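Local coordinates for protein endonuclease V (Bacillus subtilis, PDB 3GA2) that probably cleaves double-stranded DNA at the second phosphodiester bond 3' to a deoxyinosine, as a magnesium-dependent enzyme of deaminated-base repair, at residues 32-35 / 36-40; 167-171 / 172-176; 202-205 / 206-210; 215-218 / 219-223. The protein carries 1 engineered substitution. All coordinates share one frame; numbering follows the deposited sequence.

Contact 1: residues 32-35 / 36-40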
loop_
_atom_site.group_PDB
_atom_site.type_symbol
_atom_site.label_atom_id
_atom_site.label_comp_id
_atom_site.label_asym_id
_atom_site.label_seq_id
_atom_site.Cartn_x
_atom_site.Cartn_y
_atom_site.Cartn_z
ATOM N N PRO A 32 7.136 0.454 16.410
ATOM C CA PRO A 32 7.375 -0.989 16.321
ATOM C C PRO A 32 8.551 -1.410 15.429
ATOM O O PRO A 32 8.702 -0.935 14.303
ATOM C CB PRO A 32 6.034 -1.517 15.823
ATOM C CG PRO A 32 5.056 -0.562 16.457
ATOM C CD PRO A 32 5.712 0.763 16.184
ATOM N N THR A 33 9.386 -2.298 15.956
ATOM C CA THR A 33 10.528 -2.815 15.218
ATOM C C THR A 33 10.161 -4.252 14.874
ATOM O O THR A 33 9.760 -5.019 15.747
ATOM C CB THR A 33 11.826 -2.792 16.072
ATOM O OG1 THR A 33 12.230 -1.438 16.292
ATOM C CG2 THR A 33 12.951 -3.525 15.362
ATOM N N ILE A 34 10.276 -4.617 13.604
ATOM C CA ILE A 34 9.917 -5.967 13.201
ATOM C C ILE A 34 10.936 -6.542 12.236
ATOM O O ILE A 34 11.086 -6.066 11.110
ATOM C CB ILE A 34 8.487 -5.986 12.585
ATOM C CG1 ILE A 34 8.108 -7.397 12.138
ATOM C CG2 ILE A 34 8.409 -5.019 11.430
ATOM C CD1 ILE A 34 8.680 -7.813 10.805
ATOM N N HIS A 35 11.647 -7.563 12.700
ATOM C CA HIS A 35 12.665 -8.218 11.893
ATOM C C HIS A 35 12.042 -9.100 10.832
ATOM O O HIS A 35 11.034 -9.768 11.068
ATOM C CB HIS A 35 13.582 -9.083 12.762
ATOM C CG HIS A 35 14.436 -8.301 13.706
ATOM N ND1 HIS A 35 13.951 -7.768 14.880
ATOM C CD2 HIS A 35 15.742 -7.952 13.645
ATOM C CE1 HIS A 35 14.922 -7.125 15.503
ATOM N NE2 HIS A 35 16.020 -7.220 14.774
ATOM N N PRO A 36 12.650 -9.116 9.643
ATOM C CA PRO A 36 12.180 -9.914 8.515
ATOM C C PRO A 36 12.044 -11.398 8.848
ATOM O O PRO A 36 11.061 -12.032 8.477
ATOM C CB PRO A 36 13.239 -9.652 7.453
ATOM C CG PRO A 36 13.651 -8.248 7.745
ATOM C CD PRO A 36 13.777 -8.257 9.245
ATOM N N ASP A 37 13.014 -11.965 9.555
ATOM C CA ASP A 37 12.911 -13.384 9.866
ATOM C C ASP A 37 12.038 -13.730 11.067
ATOM O O ASP A 37 11.955 -14.894 11.456
ATOM C CB ASP A 37 14.295 -13.999 10.046
ATOM C CG ASP A 37 15.263 -13.059 10.690
ATOM O OD1 ASP A 37 14.869 -12.369 11.656
ATOM O OD2 ASP A 37 16.427 -13.018 10.234
ATOM N N SER A 38 11.377 -12.738 11.648
ATOM C CA SER A 38 10.516 -13.013 12.785
ATOM C C SER A 38 9.059 -13.205 12.354
ATOM O O SER A 38 8.220 -13.568 13.169
ATOM C CB SER A 38 10.594 -11.878 13.813
ATOM O OG SER A 38 9.801 -10.777 13.406
ATOM N N ILE A 39 8.749 -12.966 11.082
ATOM C CA ILE A 39 7.369 -13.116 10.612
ATOM C C ILE A 39 7.081 -14.412 9.851
ATOM O O ILE A 39 7.971 -14.996 9.229
ATOM C CB ILE A 39 6.950 -11.933 9.724
ATOM C CG1 ILE A 39 8.048 -11.638 8.701
ATOM C CG2 ILE A 39 6.626 -10.723 10.596
ATOM C CD1 ILE A 39 7.775 -10.435 7.823
ATOM N N ASN A 40 5.822 -14.845 9.903
ATOM C CA ASN A 40 5.383 -16.066 9.239
ATOM C C ASN A 40 4.863 -15.815 7.823
ATOM O O ASN A 40 5.100 -16.612 6.915
ATOM C CB ASN A 40 4.273 -16.751 10.050
ATOM C CG ASN A 40 4.720 -17.151 11.448
ATOM O OD1 ASN A 40 5.687 -17.892 11.614
ATOM N ND2 ASN A 40 4.007 -16.662 12.463
HETATM O O HOH W 1 10.626 -8.838 15.106
#
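A single 3-10 turn, formed by 36-38 in the loop between helix 14-25 and strand 41-52, is tied by Ser-38 to the carbonyl of His-35 just before it. The Ser-38 backbone N donates to His-35 O at 3.0 Å, the i to i+3 bond of such a turn, and approaches from above the carbonyl plane. Ser-38 OG donates to the same oxygen at 2.8 Å, this time only 15° from that plane, so one residue grips the carbonyl with two donors. The hydroxyl reaches it because chi1 of 79° sets OG between the backbone N and carbonyl carbon of its own residue. A water completes the ring: it accepts from His-35 N at 2.9 Å and donates to Ser-38 OG at 2.7 Å.

The apolar contact is between the residues flanking the turn, Ile-34 and Ile-39, whose side chains cross at about a right angle. Ile-34 CD1 rests on Ile-39 CG2 at 3.6 Å and comes within 4.1 Å of Ile-39 CD1. Ile-34 also packs on Ile-204 of helix 198-207, while Ile-39 leans on Val-112 and Ala-67. An alanine in place of Ile-34 would probably leave the Ile-39 methyls without their neighbour across the turn and open a gap beside Ile-204. Pro-36, its ring lying on Gln-203 and Ser-207, fits the first position of the turn, where no backbone N-H is needed. The i to i+3 bond and this leading proline are typical of a short 3-10 turn in a surface loop leading into a strand.

Contact 2: residues 167-171 / 172-176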
loop_
_atom_site.group_PDB
_atom_site.type_symbol
_atom_site.label_atom_id
_atom_site.label_comp_id
_atom_site.label_asym_id
_atom_site.label_seq_id
_atom_site.Cartn_x
_atom_site.Cartn_y
_atom_site.Cartn_z
ATOM N N ASP A 167 16.920 9.345 2.015
ATOM C CA ASP A 167 15.764 9.733 2.808
ATOM C C ASP A 167 15.094 10.940 2.180
ATOM O O ASP A 167 15.763 11.883 1.761
ATOM C CB ASP A 167 16.165 10.100 4.243
ATOM C CG ASP A 167 16.592 8.904 5.059
ATOM O OD1 ASP A 167 16.107 7.789 4.784
ATOM O OD2 ASP A 167 17.399 9.080 5.995
ATOM N N ILE A 168 13.771 10.896 2.107
ATOM C CA ILE A 168 13.008 12.005 1.563
ATOM C C ILE A 168 12.627 12.812 2.792
ATOM O O ILE A 168 11.799 12.380 3.589
ATOM C CB ILE A 168 11.751 11.502 0.862
ATOM C CG1 ILE A 168 12.151 10.555 -0.267
ATOM C CG2 ILE A 168 10.935 12.681 0.332
ATOM C CD1 ILE A 168 11.003 9.726 -0.810
ATOM N N ILE A 169 13.253 13.973 2.956
ATOM C CA ILE A 169 12.997 14.804 4.117
ATOM C C ILE A 169 12.262 16.094 3.768
ATOM O O ILE A 169 12.610 16.788 2.811
ATOM C CB ILE A 169 14.323 15.120 4.848
ATOM C CG1 ILE A 169 15.096 13.815 5.093
ATOM C CG2 ILE A 169 14.034 15.804 6.183
ATOM C CD1 ILE A 169 16.408 13.981 5.844
ATOM N N ILE A 170 11.232 16.398 4.553
ATOM C CA ILE A 170 10.409 17.588 4.363
ATOM C C ILE A 170 10.204 18.221 5.735
ATOM O O ILE A 170 9.757 17.558 6.669
ATOM C CB ILE A 170 9.046 17.200 3.748
ATOM C CG1 ILE A 170 9.274 16.488 2.410
ATOM C CG2 ILE A 170 8.186 18.429 3.532
ATOM C CD1 ILE A 170 8.024 15.956 1.790
ATOM N N ASP A 171 10.541 19.501 5.860
ATOM C CA ASP A 171 10.409 20.207 7.139
ATOM C C ASP A 171 11.211 19.511 8.235
ATOM O O ASP A 171 10.815 19.518 9.401
ATOM C CB ASP A 171 8.943 20.291 7.585
ATOM C CG ASP A 171 8.099 21.153 6.665
ATOM O OD1 ASP A 171 8.591 22.216 6.228
ATOM O OD2 ASP A 171 6.938 20.774 6.399
ATOM N N GLY A 172 12.331 18.899 7.866
ATOM C CA GLY A 172 13.156 18.228 8.860
ATOM C C GLY A 172 12.598 16.898 9.332
ATOM O O GLY A 172 13.050 16.355 10.336
ATOM N N GLU A 173 11.613 16.369 8.615
ATOM C CA GLU A 173 11.027 15.086 8.979
ATOM C C GLU A 173 11.176 14.082 7.852
ATOM O O GLU A 173 11.068 14.431 6.674
ATOM C CB GLU A 173 9.552 15.256 9.346
ATOM C CG GLU A 173 9.352 15.719 10.778
ATOM C CD GLU A 173 7.894 15.854 11.165
ATOM O OE1 GLU A 173 7.103 14.943 10.836
ATOM O OE2 GLU A 173 7.546 16.867 11.813
ATOM N N VAL A 174 11.441 12.833 8.212
ATOM C CA VAL A 174 11.601 11.791 7.212
ATOM C C VAL A 174 10.245 11.230 6.801
ATOM O O VAL A 174 9.588 10.554 7.589
ATOM C CB VAL A 174 12.454 10.625 7.741
ATOM C CG1 VAL A 174 12.498 9.516 6.698
ATOM C CG2 VAL A 174 13.856 11.106 8.063
ATOM N N TYR A 175 9.828 11.505 5.572
ATOM C CA TYR A 175 8.548 10.989 5.089
ATOM C C TYR A 175 8.670 9.573 4.545
ATOM O O TYR A 175 7.722 8.791 4.616
ATOM C CB TYR A 175 7.967 11.891 3.994
ATOM C CG TYR A 175 7.219 13.101 4.511
ATOM C CD1 TYR A 175 5.943 13.411 4.028
ATOM C CD2 TYR A 175 7.784 13.942 5.467
ATOM C CE1 TYR A 175 5.245 14.530 4.485
ATOM C CE2 TYR A 175 7.097 15.065 5.931
ATOM C CZ TYR A 175 5.833 15.351 5.440
ATOM O OH TYR A 175 5.148 16.439 5.922
ATOM N N GLY A 176 9.839 9.254 3.998
ATOM C CA GLY A 176 10.071 7.936 3.435
ATOM C C GLY A 176 11.423 7.877 2.735
ATOM O O GLY A 176 12.292 8.706 2.999
HETATM O O HOH W 2 5.911 18.393 7.232
#
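The Tyr-175 ring carries Ile-170 on one face and a water at its edge, and also meets the ring of His-125 with the planes at about 50°. Ile-170 CD1 stands 3.9 Å from the ring centroid, only 8° off the normal, a CH-pi contact over the centre; Ile-170 CB touches CE2 of Tyr-175 at 3.6 Å. With CG beside the backbone N (chi1 -82°) the ring is directed toward the turn and sets its face against Ile-170. The edge water links Tyr-175 OH to Asp-171 OD2, donating to the carboxylate at 2.7 Å.

Four backbone bonds join the strands, among them Ile-170 N to Glu-173 O at 2.9 Å and Tyr-175 N to Ile-168 O at 2.9 Å. Ile-168 pairs with Gly-176 but Ile-169 with Val-174, which makes Tyr-175 the extra residue of a beta bulge. A type I' turn from Ile-170 to Glu-173 closes the hairpin, Asp-171 and Gly-172 both taking positive phi. A leucine replacing Tyr-175 would probably leave Ile-170 without its aromatic platform and the water without its phenolic anchor. Held by face and hydroxyl alike, the tyrosine ring is probably fixed in its rotation.

Contact 3: residues 202-205 / 206-210; sequences YQIT and MSLIN
Tyr-202 and Met-206, one turn apart on helix 198-207, belong with the buried Ile-204, Thr-205 and Leu-208 to the closely packed part of this contact, whereas Ser-207 and Gln-203 lie on its more open side. Met-206, present as selenomethionine, lays CG over one face of the tyrosine ring, 4.0 Å from the centroid and displaced toward the rim. The bend at chi2 (-50°) brings SE to 5.2 Å from the centroid of the Tyr-202 ring, oblique to it; the bend at chi3 turns only CE. Beyond the helix the tyrosine hydroxyl bonds to Gly-163 O, and Leu-179 covers Tyr-202, Thr-205 and Met-206. On another side Ile-204 and Leu-208 run alongside each other, CG2 of Ile-204 meeting CD1 of Leu-208 at 4.0 Å.

The more open side is polar, though Pro-36 of the 32-40 loop partly covers Gln-203 and Ser-207. Ser-207 OG donates to Gln-203 O at 3.0 Å, and Ser-207 N reaches the same oxygen at 3.1 Å from the opposite face of the carbonyl plane; a second bond from this N to Ile-204 O is weak. With chi1 of -71° the hydroxyl folds back on the helix and doubles the grip on a carbonyl of the final turn. Leu-208 N donates to Thr-205 O at 3.0 Å, an i to i+3 bond. Together these features describe the closing turn of an amphipathic helix with an i, i+4 Met-aromatic contact, packed on the sheet of an RNase H-like fold.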
loop_
_atom_site.group_PDB
_atom_site.type_symbol
_atom_site.label_atom_id
_atom_site.label_comp_id
_atom_site.label_asym_id
_atom_site.label_seq_id
_atom_site.Cartn_x
_atom_site.Cartn_y
_atom_site.Cartn_z
ATOM N N TYR A 202 12.095 -1.023 5.444
ATOM C CA TYR A 202 13.178 -1.167 4.484
ATOM C C TYR A 202 13.713 -2.595 4.422
ATOM O O TYR A 202 13.909 -3.140 3.337
ATOM C CB TYR A 202 14.316 -0.201 4.833
ATOM C CG TYR A 202 15.594 -0.457 4.066
ATOM C CD1 TYR A 202 16.618 -1.224 4.624
ATOM C CD2 TYR A 202 15.774 0.050 2.782
ATOM C CE1 TYR A 202 17.793 -1.479 3.926
ATOM C CE2 TYR A 202 16.949 -0.199 2.069
ATOM C CZ TYR A 202 17.953 -0.962 2.647
ATOM O OH TYR A 202 19.126 -1.197 1.959
ATOM N N GLN A 203 13.947 -3.195 5.583
ATOM C CA GLN A 203 14.475 -4.559 5.644
ATOM C C GLN A 203 13.510 -5.590 5.081
ATOM O O GLN A 203 13.919 -6.514 4.375
ATOM C CB GLN A 203 14.820 -4.939 7.083
ATOM C CG GLN A 203 15.996 -4.189 7.688
ATOM C CD GLN A 203 17.259 -4.291 6.850
ATOM O OE1 GLN A 203 17.574 -5.347 6.300
ATOM N NE2 GLN A 203 18.001 -3.191 6.765
ATOM N N ILE A 204 12.231 -5.448 5.412
ATOM C CA ILE A 204 11.228 -6.377 4.912
ATOM C C ILE A 204 11.097 -6.229 3.397
ATOM O O ILE A 204 11.006 -7.224 2.678
ATOM C CB ILE A 204 9.849 -6.128 5.570
ATOM C CG1 ILE A 204 9.913 -6.471 7.063
ATOM C CG2 ILE A 204 8.781 -6.970 4.878
ATOM C CD1 ILE A 204 8.609 -6.231 7.813
ATOM N N THR A 205 11.102 -4.990 2.908
ATOM C CA THR A 205 10.980 -4.755 1.469
ATOM C C THR A 205 12.132 -5.391 0.697
ATOM O O THR A 205 11.912 -6.089 -0.295
ATOM C CB THR A 205 10.923 -3.240 1.141
ATOM O OG1 THR A 205 9.728 -2.677 1.697
ATOM C CG2 THR A 205 10.916 -3.016 -0.373
HETATM N N MSE A 206 13.358 -5.159 1.156
HETATM C CA MSE A 206 14.532 -5.722 0.489
HETATM C C MSE A 206 14.585 -7.245 0.538
HETATM O O MSE A 206 15.123 -7.876 -0.371
HETATM C CB MSE A 206 15.823 -5.152 1.091
HETATM C CG MSE A 206 16.056 -3.675 0.788
HETATM SE SE MSE A 206 15.864 -3.253 -1.085
HETATM C CE MSE A 206 17.231 -4.419 -1.822
ATOM N N SER A 207 14.037 -7.838 1.594
ATOM C CA SER A 207 14.035 -9.295 1.719
ATOM C C SER A 207 13.059 -9.925 0.736
ATOM O O SER A 207 13.070 -11.139 0.526
ATOM C CB SER A 207 13.645 -9.721 3.135
ATOM O OG SER A 207 14.667 -9.416 4.065
ATOM N N LEU A 208 12.214 -9.091 0.141
ATOM C CA LEU A 208 11.207 -9.549 -0.804
ATOM C C LEU A 208 11.558 -9.151 -2.228
ATOM O O LEU A 208 10.752 -9.300 -3.148
ATOM C CB LEU A 208 9.848 -8.962 -0.423
ATOM C CG LEU A 208 9.329 -9.334 0.969
ATOM C CD1 LEU A 208 8.043 -8.555 1.283
ATOM C CD2 LEU A 208 9.073 -10.822 1.020
ATOM N N ILE A 209 12.774 -8.653 -2.410
ATOM C CA ILE A 209 13.217 -8.211 -3.722
ATOM C C ILE A 209 14.082 -9.214 -4.475
ATOM O O ILE A 209 15.032 -9.775 -3.929
ATOM C CB ILE A 209 14.010 -6.890 -3.615
ATOM C CG1 ILE A 209 13.110 -5.774 -3.068
ATOM C CG2 ILE A 209 14.575 -6.516 -4.975
ATOM C CD1 ILE A 209 11.915 -5.438 -3.963
ATOM N N ASN A 210 13.742 -9.433 -5.737
ATOM C CA ASN A 210 14.516 -10.321 -6.590
ATOM C C ASN A 210 14.780 -9.508 -7.857
ATOM O O ASN A 210 14.008 -8.607 -8.189
ATOM C CB ASN A 210 13.727 -11.590 -6.923
ATOM C CG ASN A 210 13.060 -11.522 -8.278
ATOM O OD1 ASN A 210 12.167 -10.707 -8.508
ATOM N ND2 ASN A 210 13.500 -12.379 -9.193
#

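Contact 4: residues 215-218 / 219-223; sequences LPIP and VRLAD
Helix 217-235 starts with Pro-216 at the N-cap, and its first i to i+4 bonds run from Arg-220 N to Pro-216 O at 2.9 Å, Leu-221 N to Ile-217 O at 3.0 Å and Ala-222 N to Pro-218 O at 3.1 Å. Pro-218 falls in the opening turn, where a backbone nitrogen has no earlier carbonyl of the helix to bond, so a proline there forfeits no helical hydrogen bond.

Apolar side chains pair along the helix start. The Pro-216 ring lies beside Val-219, CG of the proline 3.6 Å from CG2 of the valine. That branch points back toward the N-cap because it is anti to its own carbonyl carbon, while CG1, at chi1 -176°, turns to Leu-215. Ile-217 and Leu-221, one turn apart, run side by side with CG2 of Ile-217 4.0 Å from CD1 of Leu-221. Leu-215 spans the start of the helix: its CB lies 4.1 Å from CB of Arg-220, and its CD1 comes 4.2 Å from OD2 of Asp-223. That carboxylate oxygen forms a salt bridge with Lys-145, and Asp-223 lies close to Asp-46, which like Asp-116 is a predicted magnesium ligand.

The helix start is thus laid across the sheet beside the probable metal site, Val-219 and Pro-216 resting on Leu-114 of strand 113-116, Pro-218 on Thr-42 of strand 41-52, and Leu-221 and Ala-222 on Ile-63 of strand 55-66.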
loop_
_atom_site.group_PDB
_atom_site.type_symbol
_atom_site.label_atom_id
_atom_site.label_comp_id
_atom_site.label_asym_id
_atom_site.label_seq_id
_atom_site.Cartn_x
_atom_site.Cartn_y
_atom_site.Cartn_z
ATOM N N LEU A 215 9.356 -4.211 -7.723
ATOM C CA LEU A 215 8.343 -4.340 -6.690
ATOM C C LEU A 215 8.567 -5.605 -5.885
ATOM O O LEU A 215 8.866 -6.658 -6.445
ATOM C CB LEU A 215 6.942 -4.406 -7.301
ATOM C CG LEU A 215 6.508 -3.248 -8.191
ATOM C CD1 LEU A 215 5.106 -3.538 -8.695
ATOM C CD2 LEU A 215 6.541 -1.932 -7.422
ATOM N N PRO A 216 8.427 -5.522 -4.555
ATOM C CA PRO A 216 8.625 -6.727 -3.741
ATOM C C PRO A 216 7.686 -7.843 -4.184
ATOM O O PRO A 216 6.568 -7.580 -4.622
ATOM C CB PRO A 216 8.365 -6.235 -2.313
ATOM C CG PRO A 216 7.506 -5.011 -2.500
ATOM C CD PRO A 216 8.083 -4.357 -3.724
ATOM N N ILE A 217 8.148 -9.087 -4.077
ATOM C CA ILE A 217 7.371 -10.250 -4.504
ATOM C C ILE A 217 5.862 -10.180 -4.268
ATOM O O ILE A 217 5.088 -10.315 -5.207
ATOM C CB ILE A 217 7.917 -11.551 -3.869
ATOM C CG1 ILE A 217 9.353 -11.791 -4.342
ATOM C CG2 ILE A 217 7.061 -12.736 -4.276
ATOM C CD1 ILE A 217 10.057 -12.907 -3.594
ATOM N N PRO A 218 5.424 -9.972 -3.015
ATOM C CA PRO A 218 3.987 -9.897 -2.713
ATOM C C PRO A 218 3.233 -8.860 -3.547
ATOM O O PRO A 218 2.156 -9.142 -4.071
ATOM C CB PRO A 218 3.964 -9.546 -1.228
ATOM C CG PRO A 218 5.215 -10.165 -0.719
ATOM C CD PRO A 218 6.217 -9.803 -1.786
ATOM N N VAL A 219 3.802 -7.663 -3.661
ATOM C CA VAL A 219 3.175 -6.584 -4.415
ATOM C C VAL A 219 3.189 -6.850 -5.916
ATOM O O VAL A 219 2.223 -6.544 -6.609
ATOM C CB VAL A 219 3.863 -5.230 -4.122
ATOM C CG1 VAL A 219 3.132 -4.103 -4.834
ATOM C CG2 VAL A 219 3.878 -4.971 -2.621
ATOM N N ARG A 220 4.279 -7.421 -6.418
ATOM C CA ARG A 220 4.372 -7.716 -7.844
ATOM C C ARG A 220 3.297 -8.736 -8.226
ATOM O O ARG A 220 2.680 -8.630 -9.287
ATOM C CB ARG A 220 5.753 -8.273 -8.190
ATOM C CG ARG A 220 5.918 -8.632 -9.657
ATOM C CD ARG A 220 7.127 -9.525 -9.880
ATOM N NE ARG A 220 7.396 -9.706 -11.306
ATOM C CZ ARG A 220 8.335 -10.507 -11.799
ATOM N NH1 ARG A 220 9.104 -11.214 -10.980
ATOM N NH2 ARG A 220 8.511 -10.595 -13.112
ATOM N N LEU A 221 3.073 -9.722 -7.360
ATOM C CA LEU A 221 2.061 -10.734 -7.629
ATOM C C LEU A 221 0.651 -10.145 -7.577
ATOM O O LEU A 221 -0.186 -10.450 -8.421
ATOM C CB LEU A 221 2.197 -11.906 -6.643
ATOM C CG LEU A 221 3.462 -12.737 -6.900
ATOM C CD1 LEU A 221 3.588 -13.867 -5.894
ATOM C CD2 LEU A 221 3.407 -13.291 -8.325
ATOM N N ALA A 222 0.389 -9.289 -6.598
ATOM C CA ALA A 222 -0.932 -8.685 -6.486
ATOM C C ALA A 222 -1.219 -7.829 -7.718
ATOM O O ALA A 222 -2.314 -7.871 -8.271
ATOM C CB ALA A 222 -1.020 -7.835 -5.221
ATOM N N ASP A 223 -0.230 -7.051 -8.140
ATOM C CA ASP A 223 -0.373 -6.189 -9.306
ATOM C C ASP A 223 -0.737 -7.022 -10.539
ATOM O O ASP A 223 -1.684 -6.707 -11.253
ATOM C CB ASP A 223 0.933 -5.420 -9.535
ATOM C CG ASP A 223 0.814 -4.364 -10.617
ATOM O OD1 ASP A 223 -0.275 -3.772 -10.764
ATOM O OD2 ASP A 223 1.822 -4.113 -11.309
#

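In the fold
Contact 1 lies at the surface; contacts 2, 3 and 4 are partly buried, contact 4 lying nearest the centre of the chain, about 11 Å from it (centre to centre), and beside the predicted magnesium site. Contacts 1 and 3 meet on helix 198-207, where Ile-34 CD1 approaches Ile-204 CD1 at 3.4 Å. Contacts 3 and 4 lie on successive helices and touch each other, Leu-208 packing on Pro-216 and Leu-208 O probably bonded to Ile-217 N. Contact 2 stands apart at the sheet edge, touching none of the others. Water takes part in contacts 1 and 2, serine hydroxyls grip carbonyls in 1 and 3, and aliphatic packing on the sheet prevails in 4, with a carboxylate beside the metal site.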